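Local coordinates for protein nucleoside-triphosphatase THEP1 (Aquifex aeolicus, PDB 1YE8) that hydrolyses nucleoside triphosphates (ATP, GTP, CTP, TTP and UTP) to the diphosphate and phosphate, acting as a monomer without kinase activity, at residues I3-E8 and T14-K19; K18-R23 and D171-L176; E22-R27 and V102-E107. All blocks are in the same frame, centred on the assembly; numbering follows the deposited sequence.

Contact 1: residues I3-E8 and T14-K19. With NA (sodium ion), chain C; MG (magnesium ion), chain B; PO4 (phosphate ion), chain E.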
loop_
_atom_site.group_PDB
_atom_site.type_symbol
_atom_site.label_atom_id
_atom_site.label_comp_id
_atom_site.label_asym_id
_atom_site.label_seq_id
_atom_site.Cartn_x
_atom_site.Cartn_y
_atom_site.Cartn_z
ATOM N N ILE A 3 -6.537 8.396 -0.984
ATOM C CA ILE A 3 -5.415 8.919 -1.770
ATOM C C ILE A 3 -4.754 7.733 -2.455
ATOM O O ILE A 3 -4.258 6.821 -1.760
ATOM C CB ILE A 3 -4.354 9.606 -0.847
ATOM C CG1 ILE A 3 -4.979 10.656 0.089
ATOM C CG2 ILE A 3 -3.221 10.187 -1.691
ATOM C CD1 ILE A 3 -5.532 11.864 -0.630
ATOM N N ILE A 4 -4.752 7.733 -3.791
ATOM C CA ILE A 4 -4.154 6.649 -4.567
ATOM C C ILE A 4 -2.935 7.212 -5.269
ATOM O O ILE A 4 -3.043 8.109 -6.112
ATOM C CB ILE A 4 -5.156 6.087 -5.596
ATOM C CG1 ILE A 4 -6.422 5.598 -4.894
ATOM C CG2 ILE A 4 -4.496 4.951 -6.391
ATOM C CD1 ILE A 4 -7.489 5.084 -5.792
ATOM N N ILE A 5 -1.767 6.667 -4.935
ATOM C CA ILE A 5 -0.493 7.116 -5.497
ATOM C C ILE A 5 -0.002 6.078 -6.492
ATOM O O ILE A 5 0.133 4.894 -6.177
ATOM C CB ILE A 5 0.554 7.322 -4.380
ATOM C CG1 ILE A 5 0.075 8.361 -3.363
ATOM C CG2 ILE A 5 1.915 7.725 -4.992
ATOM C CD1 ILE A 5 0.784 8.277 -2.020
ATOM N N THR A 6 0.257 6.526 -7.712
ATOM C CA THR A 6 0.761 5.649 -8.754
ATOM C C THR A 6 1.995 6.270 -9.393
ATOM O O THR A 6 2.358 7.400 -9.065
ATOM C CB THR A 6 -0.394 5.330 -9.744
ATOM O OG1 THR A 6 -0.023 4.255 -10.616
ATOM C CG2 THR A 6 -0.773 6.532 -10.665
ATOM N N GLY A 7 2.671 5.520 -10.253
ATOM C CA GLY A 7 3.849 6.038 -10.916
ATOM C C GLY A 7 4.801 4.923 -11.271
ATOM O O GLY A 7 4.584 3.768 -10.898
ATOM N N GLU A 8 5.866 5.274 -11.984
ATOM C CA GLU A 8 6.796 4.272 -12.506
ATOM C C GLU A 8 7.514 3.537 -11.374
ATOM O O GLU A 8 7.707 4.102 -10.294
ATOM C CB GLU A 8 7.815 4.913 -13.470
ATOM C CG GLU A 8 7.242 5.758 -14.628
ATOM C CD GLU A 8 6.342 5.003 -15.628
ATOM O OE1 GLU A 8 6.623 3.791 -15.859
ATOM O OE2 GLU A 8 5.374 5.630 -16.213
ATOM N N THR A 14 6.979 4.328 -2.258
ATOM C CA THR A 14 7.206 3.909 -0.861
ATOM C C THR A 14 7.801 5.037 -0.022
ATOM O O THR A 14 7.368 5.278 1.097
ATOM C CB THR A 14 8.120 2.687 -0.824
ATOM O OG1 THR A 14 7.491 1.607 -1.529
ATOM C CG2 THR A 14 8.310 2.169 0.615
ATOM N N THR A 15 8.783 5.733 -0.584
ATOM C CA THR A 15 9.421 6.846 0.092
ATOM C C THR A 15 8.400 7.902 0.475
ATOM O O THR A 15 8.410 8.405 1.597
ATOM C CB THR A 15 10.496 7.452 -0.817
ATOM O OG1 THR A 15 11.608 6.559 -0.851
ATOM C CG2 THR A 15 11.070 8.764 -0.234
ATOM N N LEU A 16 7.518 8.243 -0.456
ATOM C CA LEU A 16 6.465 9.197 -0.164
ATOM C C LEU A 16 5.514 8.661 0.920
ATOM O O LEU A 16 5.160 9.387 1.855
ATOM C CB LEU A 16 5.693 9.542 -1.436
ATOM C CG LEU A 16 4.467 10.431 -1.291
ATOM C CD1 LEU A 16 4.804 11.791 -0.645
ATOM C CD2 LEU A 16 3.834 10.640 -2.645
ATOM N N VAL A 17 5.088 7.399 0.789
ATOM C CA VAL A 17 4.235 6.800 1.813
ATOM C C VAL A 17 4.886 6.882 3.211
ATOM O O VAL A 17 4.209 7.226 4.171
ATOM C CB VAL A 17 3.819 5.360 1.438
ATOM C CG1 VAL A 17 3.161 4.650 2.633
ATOM C CG2 VAL A 17 2.858 5.384 0.262
ATOM N N LYS A 18 6.190 6.607 3.307
ATOM C CA LYS A 18 6.890 6.691 4.591
ATOM C C LYS A 18 6.865 8.119 5.161
ATOM O O LYS A 18 6.678 8.311 6.362
ATOM C CB LYS A 18 8.304 6.141 4.463
ATOM C CG LYS A 18 8.319 4.623 4.323
ATOM C CD LYS A 18 9.690 4.083 3.984
ATOM C CE LYS A 18 10.681 4.267 5.118
ATOM N NZ LYS A 18 11.992 3.677 4.744
ATOM N N LYS A 19 7.015 9.110 4.291
ATOM C CA LYS A 19 6.932 10.508 4.721
ATOM C C LYS A 19 5.532 10.812 5.249
ATOM O O LYS A 19 5.376 11.521 6.246
ATOM C CB LYS A 19 7.233 11.465 3.566
ATOM C CG LYS A 19 8.675 11.550 3.118
ATOM C CD LYS A 19 8.754 12.406 1.837
ATOM C CE LYS A 19 10.161 12.576 1.339
ATOM N NZ LYS A 19 10.142 13.423 0.114
HETATM NA NA NA C . 7.150 3.165 -8.080
HETATM MG MG MG B . 7.619 0.915 -3.519
HETATM P P PO4 E . 8.980 3.176 -5.668
HETATM O O1 PO4 E . 8.175 2.736 -4.457
HETATM O O2 PO4 E . 10.207 3.971 -5.337
HETATM O O3 PO4 E . 8.071 4.035 -6.507
HETATM O O4 PO4 E . 9.386 1.966 -6.474
HETATM O O HOH W 1 7.647 -0.918 -2.619
HETATM O O HOH W 2 5.762 0.958 -3.814
HETATM O O HOH W 3 9.949 1.311 -3.171
HETATM O O HOH W 4 6.137 0.914 -6.405
#
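I5, on strand 2-6, meets L16 and V17 of helix 13-24 in the strand-loop-helix unit of the P-loop (Walker A), the nucleotide-binding motif of this NTPase family. The touching is done entirely by methyl groups. The end of I5, CD1, extends from the strand to L16 CD2 at 3.9 Å, the two side chains crossing at a slant, and also reaches V17 CG2 at 4.2 Å. L16 swings CG away from its own N (chi1 174°), which brings the CD2 branch to the strand. Apolar contact therefore closes the interior end of the unit, while the two segments part toward the loop and its polar site.

There they meet again through ions. A phosphate, probably from the crystallisation liquor, lies between them. T14 N donates to its O1 at 3.0 Å in an almost straight bond (173°), and the amides of G10, G12 and K13 also grip the anion. T14 OG1, held beside its own backbone N, turns toward the same oxygen and binds magnesium at 2.1 Å; O1 of the phosphate binds that ion too, at 2.1 Å, and three waters are further ligands. D106 OD2 and T33 O both lie within hydrogen-bonding range of the hydroxyl, whose one proton they could only share. On the strand side the carbonyl E8 O lies 2.5 Å from a site modelled as sodium, which is also close to phosphate O3, a water and K13 NZ; the short approach to O3 makes its identity doubtful.

The phosphate is consistent with a stand-in for a nucleotide phosphate, its negative charge met by backbone N-H groups and by magnesium, with the methyl packing holding strand and helix together behind it.

Contact 2: residues K18-R23 and D171-L176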
loop_
_atom_site.group_PDB
_atom_site.type_symbol
_atom_site.label_atom_id
_atom_site.label_comp_id
_atom_site.label_asym_id
_atom_site.label_seq_id
_atom_site.Cartn_x
_atom_site.Cartn_y
_atom_site.Cartn_z
ATOM N N LYS A 18 6.190 6.607 3.307
ATOM C CA LYS A 18 6.890 6.691 4.591
ATOM C C LYS A 18 6.865 8.119 5.161
ATOM O O LYS A 18 6.678 8.311 6.362
ATOM C CB LYS A 18 8.304 6.141 4.463
ATOM C CG LYS A 18 8.319 4.623 4.323
ATOM C CD LYS A 18 9.690 4.083 3.984
ATOM C CE LYS A 18 10.681 4.267 5.118
ATOM N NZ LYS A 18 11.992 3.677 4.744
ATOM N N LYS A 19 7.015 9.110 4.291
ATOM C CA LYS A 19 6.932 10.508 4.721
ATOM C C LYS A 19 5.532 10.812 5.249
ATOM O O LYS A 19 5.376 11.521 6.246
ATOM C CB LYS A 19 7.233 11.465 3.566
ATOM C CG LYS A 19 8.675 11.550 3.118
ATOM C CD LYS A 19 8.754 12.406 1.837
ATOM C CE LYS A 19 10.161 12.576 1.339
ATOM N NZ LYS A 19 10.142 13.423 0.114
ATOM N N ILE A 20 4.509 10.287 4.572
ATOM C CA ILE A 20 3.128 10.475 5.000
ATOM C C ILE A 20 2.898 9.834 6.373
ATOM O O ILE A 20 2.290 10.461 7.260
ATOM C CB ILE A 20 2.126 9.929 3.930
ATOM C CG1 ILE A 20 2.170 10.777 2.653
ATOM C CG2 ILE A 20 0.717 9.890 4.467
ATOM C CD1 ILE A 20 1.536 10.085 1.429
ATOM N N VAL A 21 3.393 8.606 6.550
ATOM C CA VAL A 21 3.278 7.894 7.827
ATOM C C VAL A 21 3.928 8.696 8.959
ATOM O O VAL A 21 3.328 8.852 10.039
ATOM C CB VAL A 21 3.875 6.478 7.725
ATOM C CG1 VAL A 21 4.055 5.831 9.104
ATOM C CG2 VAL A 21 2.999 5.599 6.819
ATOM N N GLU A 22 5.131 9.215 8.712
ATOM C CA GLU A 22 5.819 9.957 9.770
ATOM C C GLU A 22 5.018 11.209 10.142
ATOM O O GLU A 22 4.850 11.531 11.326
ATOM C CB GLU A 22 7.242 10.318 9.360
ATOM C CG GLU A 22 8.004 11.037 10.464
ATOM C CD GLU A 22 9.464 11.282 10.139
ATOM O OE1 GLU A 22 9.772 12.253 9.407
ATOM O OE2 GLU A 22 10.305 10.505 10.641
ATOM N N ARG A 23 4.519 11.917 9.138
ATOM C CA ARG A 23 3.716 13.105 9.402
ATOM C C ARG A 23 2.424 12.820 10.144
ATOM O O ARG A 23 2.011 13.588 11.012
ATOM C CB ARG A 23 3.441 13.860 8.109
ATOM C CG ARG A 23 4.685 14.562 7.584
ATOM C CD ARG A 23 5.084 15.810 8.395
ATOM N NE ARG A 23 4.161 16.905 8.106
ATOM C CZ ARG A 23 4.279 17.715 7.060
ATOM N NH1 ARG A 23 5.283 17.554 6.207
ATOM N NH2 ARG A 23 3.381 18.674 6.862
ATOM N N ASP A 171 0.105 18.815 -0.571
ATOM C CA ASP A 171 -1.186 18.669 -1.239
ATOM C C ASP A 171 -1.957 17.504 -0.602
ATOM O O ASP A 171 -3.133 17.642 -0.225
ATOM C CB ASP A 171 -0.993 18.445 -2.748
ATOM C CG ASP A 171 -0.225 19.578 -3.421
ATOM O OD1 ASP A 171 -0.234 20.712 -2.896
ATOM O OD2 ASP A 171 0.432 19.424 -4.476
ATOM N N ILE A 172 -1.263 16.369 -0.468
ATOM C CA ILE A 172 -1.831 15.159 0.132
ATOM C C ILE A 172 -2.237 15.406 1.586
ATOM O O ILE A 172 -3.373 15.112 1.975
ATOM C CB ILE A 172 -0.821 13.974 0.016
ATOM C CG1 ILE A 172 -0.643 13.575 -1.457
ATOM C CG2 ILE A 172 -1.284 12.768 0.860
ATOM C CD1 ILE A 172 0.483 12.559 -1.696
ATOM N N LEU A 173 -1.319 15.967 2.375
ATOM C CA LEU A 173 -1.583 16.181 3.803
ATOM C C LEU A 173 -2.717 17.170 4.089
ATOM O O LEU A 173 -3.468 16.976 5.039
ATOM C CB LEU A 173 -0.304 16.544 4.564
ATOM C CG LEU A 173 0.742 15.420 4.637
ATOM C CD1 LEU A 173 1.985 15.943 5.321
ATOM C CD2 LEU A 173 0.230 14.174 5.365
ATOM N N SER A 174 -2.865 18.185 3.238
ATOM C CA SER A 174 -4.008 19.096 3.337
ATOM C C SER A 174 -5.347 18.388 3.098
ATOM O O SER A 174 -6.320 18.612 3.830
ATOM C CB SER A 174 -3.860 20.269 2.369
ATOM O OG SER A 174 -4.996 21.117 2.446
ATOM N N LEU A 175 -5.389 17.532 2.074
ATOM C CA LEU A 175 -6.600 16.778 1.741
ATOM C C LEU A 175 -7.006 15.844 2.872
ATOM O O LEU A 175 -8.191 15.704 3.173
ATOM C CB LEU A 175 -6.423 16.002 0.428
ATOM C CG LEU A 175 -6.551 16.873 -0.827
ATOM C CD1 LEU A 175 -5.893 16.213 -2.028
ATOM C CD2 LEU A 175 -8.023 17.192 -1.095
ATOM N N LEU A 176 -6.021 15.210 3.496
ATOM C CA LEU A 176 -6.254 14.486 4.736
ATOM C C LEU A 176 -6.443 15.584 5.800
ATOM O O LEU A 176 -6.075 16.727 5.569
ATOM C CB LEU A 176 -5.078 13.539 5.030
ATOM C CG LEU A 176 -4.789 12.442 3.977
ATOM C CD1 LEU A 176 -3.419 11.811 4.167
ATOM C CD2 LEU A 176 -5.875 11.351 3.939
#
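L173 takes the central place between helix 13-24 and helix 168-175, and its two methyls serve different partners. CD1 lies against one face of the R23 guanidinium, opposite its centre and 3.3 Å from its plane, with R23 CZ 3.4 Å away. CD2 turns to the apolar interior and comes within 4.4 Å of I20 CG2.

The arginine reaches this methyl by folding rather than stretching. Bends at chi2 (-73°) and chi3 (-74°) curl the chain round CD1, so that R23 CB and CG touch it as well as the flat group. The outer end of R23 is tied by a salt bridge from NH2 to E170 of the same helix as L173, just before D171, and this bond probably fixes the rotation of the group while the leucine supports its face. R23 is nevertheless an exposed residue and also touches a crystal neighbour, so part of its conformation may reflect the lattice.

I20 carries the deeper half. Its two branches part: CG2 faces L173, while the CG1-CD1 arm runs to I172, crossing that side chain at about a right angle, with I20 CD1 3.9 Å from I172 CG2 and 4.1 Å from I172 CD1. No hydrogen bond links the two segments: the buried part is aliphatic, and the single charged group sits at the outer margin.

The segments' axes approach to 11.2 Å and their N-to-C directions differ by 43°. Both helices lie on one face of the parallel sheet, with I20 and I172 reaching strand 2-6 at I5 and I3 respectively. L176, where helix 168-175 ends, also rests on I3, while K18 and V21, on another side of helix 13-24, pack against W32 of strand 31-36.

Contact 3: residues E22-R27 and V102-E107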
loop_
_atom_site.group_PDB
_atom_site.type_symbol
_atom_site.label_atom_id
_atom_site.label_comp_id
_atom_site.label_asym_id
_atom_site.label_seq_id
_atom_site.Cartn_x
_atom_site.Cartn_y
_atom_site.Cartn_z
ATOM N N GLU A 22 5.131 9.215 8.712
ATOM C CA GLU A 22 5.819 9.957 9.770
ATOM C C GLU A 22 5.018 11.209 10.142
ATOM O O GLU A 22 4.850 11.531 11.326
ATOM C CB GLU A 22 7.242 10.318 9.360
ATOM C CG GLU A 22 8.004 11.037 10.464
ATOM C CD GLU A 22 9.464 11.282 10.139
ATOM O OE1 GLU A 22 9.772 12.253 9.407
ATOM O OE2 GLU A 22 10.305 10.505 10.641
ATOM N N ARG A 23 4.519 11.917 9.138
ATOM C CA ARG A 23 3.716 13.105 9.402
ATOM C C ARG A 23 2.424 12.820 10.144
ATOM O O ARG A 23 2.011 13.588 11.012
ATOM C CB ARG A 23 3.441 13.860 8.109
ATOM C CG ARG A 23 4.685 14.562 7.584
ATOM C CD ARG A 23 5.084 15.810 8.395
ATOM N NE ARG A 23 4.161 16.905 8.106
ATOM C CZ ARG A 23 4.279 17.715 7.060
ATOM N NH1 ARG A 23 5.283 17.554 6.207
ATOM N NH2 ARG A 23 3.381 18.674 6.862
ATOM N N LEU A 24 1.767 11.718 9.787
ATOM C CA LEU A 24 0.509 11.345 10.416
ATOM C C LEU A 24 0.653 10.787 11.835
ATOM O O LEU A 24 -0.320 10.805 12.594
ATOM C CB LEU A 24 -0.243 10.344 9.530
ATOM C CG LEU A 24 -0.859 10.869 8.227
ATOM C CD1 LEU A 24 -1.393 9.687 7.451
ATOM C CD2 LEU A 24 -1.962 11.894 8.469
ATOM N N GLY A 25 1.833 10.293 12.202
ATOM C CA GLY A 25 2.029 9.768 13.544
ATOM C C GLY A 25 1.089 8.620 13.855
ATOM O O GLY A 25 0.939 7.693 13.059
ATOM N N LYS A 26 0.428 8.697 14.999
ATOM C CA LYS A 26 -0.421 7.620 15.489
ATOM C C LYS A 26 -1.698 7.485 14.662
ATOM O O LYS A 26 -2.454 6.522 14.827
ATOM C CB LYS A 26 -0.751 7.841 16.974
ATOM C CG LYS A 26 0.449 7.685 17.911
ATOM C CD LYS A 26 0.038 7.998 19.342
ATOM C CE LYS A 26 1.102 7.575 20.347
ATOM N NZ LYS A 26 1.613 8.743 21.126
ATOM N N ARG A 27 -1.940 8.424 13.751
ATOM C CA ARG A 27 -3.105 8.319 12.872
ATOM C C ARG A 27 -2.931 7.224 11.819
ATOM O O ARG A 27 -3.923 6.700 11.314
ATOM C CB ARG A 27 -3.353 9.634 12.147
ATOM C CG ARG A 27 -3.834 10.763 13.053
ATOM C CD ARG A 27 -3.812 12.114 12.350
ATOM N NE ARG A 27 -4.834 12.162 11.307
ATOM C CZ ARG A 27 -4.973 13.158 10.445
ATOM N NH1 ARG A 27 -4.157 14.204 10.512
ATOM N NH2 ARG A 27 -5.937 13.121 9.538
ATOM N N VAL A 102 -5.912 6.835 9.374
ATOM C CA VAL A 102 -5.654 6.662 7.945
ATOM C C VAL A 102 -5.016 5.296 7.748
ATOM O O VAL A 102 -3.964 5.005 8.339
ATOM C CB VAL A 102 -4.729 7.772 7.391
ATOM C CG1 VAL A 102 -4.497 7.572 5.894
ATOM C CG2 VAL A 102 -5.327 9.159 7.687
ATOM N N ILE A 103 -5.669 4.467 6.933
ATOM C CA ILE A 103 -5.161 3.135 6.594
ATOM C C ILE A 103 -4.070 3.279 5.546
ATOM O O ILE A 103 -4.246 4.013 4.576
ATOM C CB ILE A 103 -6.313 2.246 6.061
ATOM C CG1 ILE A 103 -7.449 2.193 7.106
ATOM C CG2 ILE A 103 -5.783 0.852 5.719
ATOM C CD1 ILE A 103 -8.698 1.488 6.611
ATOM N N ILE A 104 -2.961 2.557 5.729
ATOM C CA ILE A 104 -1.791 2.665 4.839
ATOM C C ILE A 104 -1.572 1.345 4.106
ATOM O O ILE A 104 -1.428 0.309 4.750
ATOM C CB ILE A 104 -0.517 3.013 5.651
ATOM C CG1 ILE A 104 -0.735 4.254 6.527
ATOM C CG2 ILE A 104 0.684 3.124 4.731
ATOM C CD1 ILE A 104 -0.978 5.579 5.795
ATOM N N ILE A 105 -1.566 1.372 2.770
ATOM C CA ILE A 105 -1.419 0.123 1.998
ATOM C C ILE A 105 -0.442 0.339 0.838
ATOM O O ILE A 105 -0.842 0.796 -0.250
ATOM C CB ILE A 105 -2.794 -0.378 1.431
ATOM C CG1 ILE A 105 -3.926 -0.290 2.475
ATOM C CG2 ILE A 105 -2.637 -1.826 0.919
ATOM C CD1 ILE A 105 -5.279 -0.767 1.942
ATOM N N ASP A 106 0.827 0.009 1.042
ATOM C CA ASP A 106 1.814 0.083 -0.046
ATOM C C ASP A 106 2.404 -1.320 -0.149
ATOM O O ASP A 106 3.129 -1.751 0.758
ATOM C CB ASP A 106 2.890 1.139 0.276
ATOM C CG ASP A 106 4.099 1.038 -0.625
ATOM O OD1 ASP A 106 3.942 1.149 -1.868
ATOM O OD2 ASP A 106 5.245 0.861 -0.176
ATOM N N GLU A 107 2.125 -2.068 -1.218
ATOM C CA GLU A 107 1.496 -1.658 -2.457
ATOM C C GLU A 107 0.361 -2.618 -2.794
ATOM O O GLU A 107 0.426 -3.832 -2.504
ATOM C CB GLU A 107 2.557 -1.705 -3.571
ATOM C CG GLU A 107 2.040 -1.292 -4.937
ATOM C CD GLU A 107 3.113 -0.912 -5.930
ATOM O OE1 GLU A 107 4.312 -0.828 -5.608
ATOM O OE2 GLU A 107 2.758 -0.678 -7.086
#
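The guanidinium of R27 has L24 CD2 over one face, 3.7 Å above its plane and near its centre, while V102 CG2 approaches the group obliquely, 4.4 Å from R27 NH2. Its N-H groups are used elsewhere: NE donates to the carbonyl of R100 and NH1 to that of E177. These bonds probably hold the plane turned against the leucine.

The other methyl of L24, CD1, serves the strand. It sits against the branch point of V102, 3.8 Å from V102 CB with both valine methyls close by, and more loosely against I104 CD1 at 4.4 Å. Here helix 13-24 ends, and the chain turns at G25, with positive phi, and passes through a 3-10 turn at K26-R27 into strand 28-29, completing a beta-alpha-beta crossover from strand 2-6 that spans strands 132-136 and 102-105. Strand 102-105, a run of aliphatic residues leading into D106 and E107, fits the Walker B strand of a RecA-like NTPase; a cis peptide bond joins those two acids.

Main chain meets main chain where the new strand starts: V102 N donates to R27 O at 2.8 Å. V102 and I104 then continue the parallel pairing with I29.

All three contacts draw on helix 13-24 at successive levels. Contact 1 takes its N-terminal half, and its apolar part is buried; only here do ions and a phosphate bridge the segments. Contact 2 is aliphatic too, but opens outward to a charged margin, and joins helix to helix rather than helix to sheet. Contact 3, at the helix's C-terminal end, is mostly buried, with R27 partly exposed, and is the one with a direct backbone hydrogen bond. The interiors merge: I5 CD1 of contact 1 lies 4.0 Å from I20 CD1 of contact 2, and I104 of contact 3 packs on both V17 and V21. Contacts 1 and 3 reach different strands of the same parallel sheet.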